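Local coordinates for protein ectonucleotide pyrophosphatase/phosphodiesterase family member 5 (Mus musculus, PDB 5VEO) that probably hydrolyses phosphodiester bonds of nucleotides, with restricted nucleotide activity, as a zinc-binding ectoenzyme of the nucleotide pyrophosphatase/phosphodiesterase family, at residues Val16-Phe21 with Ala123-Ala128; Lys57-His62 with Lys88-Glu93. The protein carries 1 engineered substitution. All blocks are in the same frame, centred on the assembly; numbering follows the deposited sequence.

Contact 1: residues Val16-Phe21 with Ala123-Ala128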
loop_
_atom_site.group_PDB
_atom_site.type_symbol
_atom_site.label_atom_id
_atom_site.label_comp_id
_atom_site.label_asym_id
_atom_site.label_seq_id
_atom_site.Cartn_x
_atom_site.Cartn_y
_atom_site.Cartn_z
ATOM N N VAL A 16 12.647 9.577 -11.518
ATOM C CA VAL A 16 12.238 9.065 -10.208
ATOM C C VAL A 16 12.044 7.556 -10.297
ATOM O O VAL A 16 11.416 7.052 -11.240
ATOM C CB VAL A 16 10.937 9.731 -9.730
ATOM C CG1 VAL A 16 10.537 9.140 -8.349
ATOM C CG2 VAL A 16 11.054 11.239 -9.637
ATOM N N LEU A 17 12.576 6.843 -9.302
ATOM C CA LEU A 17 12.317 5.423 -9.092
ATOM C C LEU A 17 11.668 5.274 -7.724
ATOM O O LEU A 17 12.291 5.631 -6.727
ATOM C CB LEU A 17 13.613 4.618 -9.146
ATOM C CG LEU A 17 13.516 3.145 -8.784
ATOM C CD1 LEU A 17 12.417 2.418 -9.596
ATOM C CD2 LEU A 17 14.839 2.461 -8.935
ATOM N N VAL A 18 10.428 4.783 -7.695
ATOM C CA VAL A 18 9.712 4.504 -6.449
ATOM C C VAL A 18 9.798 3.012 -6.199
ATOM O O VAL A 18 9.404 2.196 -7.052
ATOM C CB VAL A 18 8.248 4.961 -6.511
ATOM C CG1 VAL A 18 7.521 4.671 -5.169
ATOM C CG2 VAL A 18 8.149 6.426 -6.873
ATOM N N VAL A 19 10.304 2.653 -5.024
ATOM C CA VAL A 19 10.423 1.270 -4.602
ATOM C C VAL A 19 9.487 1.053 -3.432
ATOM O O VAL A 19 9.536 1.815 -2.462
ATOM C CB VAL A 19 11.859 0.923 -4.192
ATOM C CG1 VAL A 19 11.938 -0.532 -3.783
ATOM C CG2 VAL A 19 12.809 1.240 -5.323
ATOM N N SER A 20 8.669 -0.006 -3.499
ATOM C CA SER A 20 7.851 -0.438 -2.363
ATOM C C SER A 20 8.314 -1.823 -1.928
ATOM O O SER A 20 8.222 -2.788 -2.699
ATOM C CB SER A 20 6.361 -0.476 -2.687
ATOM O OG SER A 20 5.656 -0.995 -1.585
ATOM N N PHE A 21 8.859 -1.897 -0.713
ATOM C CA PHE A 21 9.063 -3.164 -0.025
ATOM C C PHE A 21 7.817 -3.382 0.800
ATOM O O PHE A 21 7.609 -2.700 1.807
ATOM C CB PHE A 21 10.306 -3.154 0.856
ATOM C CG PHE A 21 11.585 -3.102 0.092
ATOM C CD1 PHE A 21 12.012 -4.208 -0.620
ATOM C CD2 PHE A 21 12.385 -1.972 0.115
ATOM C CE1 PHE A 21 13.175 -4.183 -1.312
ATOM C CE2 PHE A 21 13.581 -1.951 -0.590
ATOM C CZ PHE A 21 13.971 -3.053 -1.295
ATOM N N ALA A 123 7.756 -2.725 -12.528
ATOM C CA ALA A 123 8.218 -4.083 -12.281
ATOM C C ALA A 123 7.468 -4.606 -11.050
ATOM O O ALA A 123 7.935 -4.486 -9.912
ATOM C CB ALA A 123 9.703 -4.102 -12.104
ATOM N N MET A 124 6.266 -5.125 -11.299
ATOM C CA MET A 124 5.378 -5.840 -10.366
ATOM C C MET A 124 4.607 -4.913 -9.431
ATOM O O MET A 124 3.968 -5.401 -8.474
ATOM C CB MET A 124 6.136 -6.888 -9.549
ATOM C CG MET A 124 6.970 -7.828 -10.416
ATOM S SD MET A 124 5.995 -8.560 -11.743
ATOM C CE MET A 124 7.154 -9.792 -12.355
ATOM N N TRP A 125 4.575 -3.620 -9.712
ATOM C CA TRP A 125 3.814 -2.674 -8.896
ATOM C C TRP A 125 2.315 -2.955 -8.995
ATOM O O TRP A 125 1.792 -3.109 -10.104
ATOM C CB TRP A 125 4.111 -1.252 -9.362
ATOM C CG TRP A 125 3.475 -0.191 -8.517
ATOM C CD1 TRP A 125 2.218 0.318 -8.628
ATOM C CD2 TRP A 125 4.095 0.494 -7.430
ATOM N NE1 TRP A 125 2.008 1.276 -7.662
ATOM C CE2 TRP A 125 3.157 1.411 -6.925
ATOM C CE3 TRP A 125 5.356 0.422 -6.844
ATOM C CZ2 TRP A 125 3.447 2.254 -5.842
ATOM C CZ3 TRP A 125 5.639 1.253 -5.783
ATOM C CH2 TRP A 125 4.689 2.155 -5.295
ATOM N N PRO A 126 1.589 -2.985 -7.877
ATOM C CA PRO A 126 0.139 -3.244 -7.919
ATOM C C PRO A 126 -0.622 -2.374 -8.916
ATOM O O PRO A 126 -0.534 -1.145 -8.907
ATOM C CB PRO A 126 -0.288 -2.957 -6.476
ATOM C CG PRO A 126 0.886 -3.390 -5.694
ATOM C CD PRO A 126 2.081 -2.938 -6.491
ATOM N N GLY A 127 -1.405 -3.036 -9.774
ATOM C CA GLY A 127 -2.197 -2.360 -10.778
ATOM C C GLY A 127 -1.464 -1.963 -12.042
ATOM O O GLY A 127 -2.116 -1.553 -13.013
ATOM N N ALA A 128 -0.133 -2.051 -12.073
ATOM C CA ALA A 128 0.601 -1.589 -13.243
ATOM C C ALA A 128 0.411 -2.503 -14.453
ATOM O O ALA A 128 0.662 -2.071 -15.587
ATOM C CB ALA A 128 2.086 -1.454 -12.903
#
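Ser-20 of the strand 16-21 and Trp-125 of the loop 123-128 are the residues whose CA atoms come nearest across the contact, 8.0 Å apart, a gap that side chains fill. The strand lies within the large mixed sheet of an alkaline phosphatase-like alpha/beta fold and leads directly to Asp-22, a zinc ligand, while the loop leaves the parallel strand 120-123 of the same sheet. Strand 168-173 stands between these two strands in the sheet order, and its Phe-170 also meets the indole. From Trp-125 to Ala-128 the loop makes a type II beta turn, with Gly-127 at positive phi and Ala-128 N bonded to Trp-125 O at 2.9 Å.

The indole sends CZ3 and CH2, two atoms of its six-membered ring, to the strand. CZ3 touches Ser-20 CB at 3.6 Å, and CH2 meets Val-18 CG1 at 3.8 Å; both partners approach at a slant to the ring. Trp-125 can span the gap because its CG is trans to its own backbone N (chi1 -175°), which carries the ring out from the turn. Pro-126 CD lies against one face of the indole, 3.7 Å above its plane and displaced to the rim, and His-62 of helix 58-67 meets it edge-to-face. An alanine in place of Trp-125 is likely to open a gap beside Val-18 and Ser-20 and to take the indole away from His-62 and Phe-170. Even at the serine the contact is apolar, since Ser-20 offers the indole its CB: a chi1 of 176° directs Ser-20 OG to His-62 NE2, with which it forms a hydrogen bond.

Contact 2: residues Lys57-His62 with Lys88-Glu93. Engineered in segment 57-62: Ala-58 (natural residue Thr). With AMP (adenosine monophosphate), chain Q; FUC (alpha-L-fucopyranose), chain C.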
loop_
_atom_site.group_PDB
_atom_site.type_symbol
_atom_site.label_atom_id
_atom_site.label_comp_id
_atom_site.label_asym_id
_atom_site.label_seq_id
_atom_site.Cartn_x
_atom_site.Cartn_y
_atom_site.Cartn_z
ATOM N N LYS A 57 -4.001 -1.778 3.780
ATOM C CA LYS A 57 -3.666 -2.933 2.949
ATOM C C LYS A 57 -3.000 -2.479 1.650
ATOM O O LYS A 57 -2.975 -1.288 1.310
ATOM C CB LYS A 57 -4.923 -3.775 2.642
ATOM C CG LYS A 57 -5.674 -4.280 3.875
ATOM C CD LYS A 57 -5.329 -5.656 4.189
ATOM C CE LYS A 57 -6.178 -6.342 5.223
ATOM N NZ LYS A 57 -5.326 -7.487 5.729
ATOM N N ALA A 58 -2.479 -3.440 0.884
ATOM C CA ALA A 58 -1.663 -3.131 -0.294
ATOM C C ALA A 58 -2.413 -2.345 -1.364
ATOM O O ALA A 58 -1.889 -1.358 -1.893
ATOM C CB ALA A 58 -1.114 -4.422 -0.897
ATOM N N TYR A 59 -3.589 -2.804 -1.773
ATOM C CA TYR A 59 -4.112 -2.224 -3.002
ATOM C C TYR A 59 -4.608 -0.798 -2.757
ATOM O O TYR A 59 -4.298 0.095 -3.560
ATOM C CB TYR A 59 -5.160 -3.164 -3.640
ATOM C CG TYR A 59 -4.412 -4.034 -4.622
ATOM C CD1 TYR A 59 -3.382 -4.860 -4.198
ATOM C CD2 TYR A 59 -4.631 -3.921 -5.983
ATOM C CE1 TYR A 59 -2.617 -5.585 -5.109
ATOM C CE2 TYR A 59 -3.893 -4.647 -6.890
ATOM C CZ TYR A 59 -2.889 -5.482 -6.451
ATOM O OH TYR A 59 -2.142 -6.165 -7.384
ATOM N N PRO A 60 -5.306 -0.502 -1.656
ATOM C CA PRO A 60 -5.640 0.911 -1.409
ATOM C C PRO A 60 -4.403 1.788 -1.277
ATOM O O PRO A 60 -4.375 2.911 -1.797
ATOM C CB PRO A 60 -6.450 0.855 -0.107
ATOM C CG PRO A 60 -6.974 -0.495 -0.036
ATOM C CD PRO A 60 -5.964 -1.389 -0.683
ATOM N N ASN A 61 -3.361 1.308 -0.591
ATOM C CA ASN A 61 -2.240 2.198 -0.306
ATOM C C ASN A 61 -1.319 2.407 -1.494
ATOM O O ASN A 61 -0.841 3.526 -1.699
ATOM C CB ASN A 61 -1.500 1.707 0.927
ATOM C CG ASN A 61 -2.144 2.269 2.144
ATOM O OD1 ASN A 61 -1.850 3.400 2.527
ATOM N ND2 ASN A 61 -3.125 1.552 2.686
ATOM N N HIS A 62 -1.102 1.386 -2.324
ATOM C CA HIS A 62 -0.290 1.614 -3.510
ATOM C C HIS A 62 -1.025 2.518 -4.496
ATOM O O HIS A 62 -0.402 3.372 -5.136
ATOM C CB HIS A 62 0.108 0.296 -4.175
ATOM C CG HIS A 62 1.169 -0.485 -3.447
ATOM N ND1 HIS A 62 0.866 -1.450 -2.518
ATOM C CD2 HIS A 62 2.526 -0.460 -3.533
ATOM C CE1 HIS A 62 1.985 -1.993 -2.061
ATOM N NE2 HIS A 62 3.008 -1.410 -2.662
ATOM N N LYS A 88 -19.994 -6.942 -9.499
ATOM C CA LYS A 88 -18.730 -7.613 -9.745
ATOM C C LYS A 88 -17.887 -7.595 -8.486
ATOM O O LYS A 88 -17.864 -6.596 -7.767
ATOM C CB LYS A 88 -17.933 -6.933 -10.853
ATOM C CG LYS A 88 -18.567 -7.035 -12.240
ATOM C CD LYS A 88 -18.540 -8.451 -12.773
ATOM C CE LYS A 88 -19.038 -8.476 -14.214
ATOM N NZ LYS A 88 -19.597 -9.787 -14.620
ATOM N N SER A 89 -17.172 -8.685 -8.272
ATOM C CA SER A 89 -16.169 -8.812 -7.230
ATOM C C SER A 89 -14.761 -8.539 -7.761
ATOM O O SER A 89 -14.455 -8.728 -8.943
ATOM C CB SER A 89 -16.217 -10.219 -6.632
ATOM O OG SER A 89 -17.399 -10.417 -5.897
ATOM N N PHE A 90 -13.893 -8.152 -6.828
ATOM C CA PHE A 90 -12.465 -7.921 -7.019
ATOM C C PHE A 90 -11.785 -8.664 -5.879
ATOM O O PHE A 90 -12.213 -8.534 -4.729
ATOM C CB PHE A 90 -12.205 -6.406 -6.982
ATOM C CG PHE A 90 -10.755 -5.966 -6.972
ATOM C CD1 PHE A 90 -10.240 -5.297 -8.074
ATOM C CD2 PHE A 90 -9.963 -6.085 -5.846
ATOM C CE1 PHE A 90 -8.959 -4.804 -8.075
ATOM C CE2 PHE A 90 -8.656 -5.599 -5.840
ATOM C CZ PHE A 90 -8.150 -4.971 -6.970
ATOM N N SER A 91 -10.783 -9.486 -6.189
ATOM C CA SER A 91 -10.158 -10.295 -5.149
ATOM C C SER A 91 -8.687 -10.524 -5.452
ATOM O O SER A 91 -8.331 -11.225 -6.401
ATOM C CB SER A 91 -10.860 -11.635 -4.979
ATOM O OG SER A 91 -10.081 -12.437 -4.110
ATOM N N LEU A 92 -7.845 -9.977 -4.587
ATOM C CA LEU A 92 -6.414 -10.126 -4.739
ATOM C C LEU A 92 -6.005 -11.589 -4.625
ATOM O O LEU A 92 -5.190 -12.077 -5.416
ATOM C CB LEU A 92 -5.732 -9.273 -3.679
ATOM C CG LEU A 92 -4.225 -9.269 -3.693
ATOM C CD1 LEU A 92 -3.743 -8.790 -5.052
ATOM C CD2 LEU A 92 -3.733 -8.367 -2.588
ATOM N N GLU A 93 -6.607 -12.317 -3.677
ATOM C CA GLU A 93 -6.196 -13.694 -3.418
ATOM C C GLU A 93 -6.461 -14.602 -4.607
ATOM O O GLU A 93 -5.773 -15.616 -4.771
ATOM C CB GLU A 93 -6.905 -14.237 -2.176
ATOM C CG GLU A 93 -6.403 -13.634 -0.875
ATOM C CD GLU A 93 -7.041 -12.298 -0.565
ATOM O OE1 GLU A 93 -7.847 -11.827 -1.397
ATOM O OE2 GLU A 93 -6.738 -11.727 0.514
HETATM P P AMP Q . -1.127 -7.046 1.425
HETATM O O1P AMP Q . -2.397 -6.259 1.540
HETATM O O2P AMP Q . -1.088 -8.208 2.425
HETATM O O3P AMP Q . 0.127 -6.185 1.547
HETATM O "O5'" AMP Q . -1.064 -7.700 -0.035
HETATM C "C5'" AMP Q . 0.216 -8.038 -0.590
HETATM C "C4'" AMP Q . 0.199 -9.279 -1.437
HETATM O "O4'" AMP Q . -0.405 -8.965 -2.685
HETATM C "C3'" AMP Q . 1.598 -9.794 -1.784
HETATM O "O3'" AMP Q . 1.885 -10.972 -1.061
HETATM C "C2'" AMP Q . 1.548 -10.094 -3.285
HETATM O "O2'" AMP Q . 1.975 -11.379 -3.649
HETATM C "C1'" AMP Q . 0.091 -9.871 -3.638
HETATM N N9 AMP Q . -0.094 -9.300 -4.953
HETATM C C8 AMP Q . 0.304 -8.093 -5.390
HETATM N N7 AMP Q . -0.082 -7.922 -6.679
HETATM C C5 AMP Q . -0.741 -9.057 -7.034
HETATM C C6 AMP Q . -1.426 -9.561 -8.241
HETATM N N6 AMP Q . -1.477 -8.801 -9.350
HETATM N N1 AMP Q . -1.987 -10.783 -8.201
HETATM C C2 AMP Q . -1.955 -11.564 -7.106
HETATM N N3 AMP Q . -1.363 -11.181 -5.964
HETATM C C4 AMP Q . -0.743 -9.959 -5.899
HETATM C C1 FUC C . -20.634 -13.574 -9.855
HETATM C C2 FUC C . -19.214 -13.031 -9.954
HETATM C C3 FUC C . -19.207 -11.550 -9.693
HETATM C C4 FUC C . -19.819 -11.286 -8.315
HETATM C C5 FUC C . -21.233 -11.865 -8.278
HETATM C C6 FUC C . -21.868 -11.789 -6.901
HETATM O O2 FUC C . -18.669 -13.278 -11.209
HETATM O O3 FUC C . -17.862 -11.086 -9.697
HETATM O O4 FUC C . -18.995 -11.896 -7.309
HETATM O O5 FUC C . -21.237 -13.248 -8.631
#
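Tyr-59 and Leu-92 meet beside the bound AMP, with Tyr-59 CE1 3.4 Å from Leu-92 CD1. The leucine methyls divide the nucleotide between them: CD1 reaches AMP C4 of the adenine at 3.3 Å, while CD2 reaches AMP O4' of the ribose at 3.4 Å. Leu-92 CD1 thus packs against tyrosine and base at once. At its far end Tyr-59 OH comes within 2.8 Å of AMP N7, and AMP C8 lies in the plane of the phenol at its edge. The preceding residue reaches the phosphate: Ala-58 N donates to AMP O1P (2.9 Å, 162°). This alanine is engineered and the variant is inactive; the natural threonine is probably the nucleophile, as in related NPPs.

Phe-90 reaches the phenol from the same side of the ring plane as Leu-92 but at a neighbouring rim: its CZ touches Tyr-59 CD2 at 3.8 Å, with CD2 near the plane of the phenylalanine ring, and the two side chains cross at about a right angle. Phe-102 in turn packs on Phe-90, and strand 88-91 pairs with strand 80-83 in a small antiparallel sheet. Asn-79 ties the parts together, its OD1 bonded to Tyr-59 N and its ND2 to AMP. Within the first turn of helix 58-67, Lys-57 O accepts from both Asn-61 N and ND2, and Ala-58 O from both His-62 N and ND1. At the distant end of the strand, Ser-89 N and OG bond a glycan fucose.

Leu-92 gives the base and ribose an apolar wall, whereas the phosphate meets a helix N-terminus whose backbone N-H would probably help to stabilise its negative charge. The phenol is held beside N7, consistent with Tyr-59 being the tyrosine that restricts nucleotide hydrolysis.

In the fold
Both contacts are buried, but they differ in place. Contact 1 joins a central strand of the large sheet to a loop, near a zinc site; contact 2 lines the nucleotide pocket, and its strand begins beside a glycan and runs in to the pocket. Carbon meets carbon across the segments in each, yet only contact 2 adds ligand bonds. They share an interface through helix 58-67: Pro-126 CG packs on His-62 CG at 3.7 Å, and Pro-126 CB rests against Tyr-59 CZ at 3.6 Å. The turn at 125-128 therefore packs on the same helix whose first N-H binds AMP.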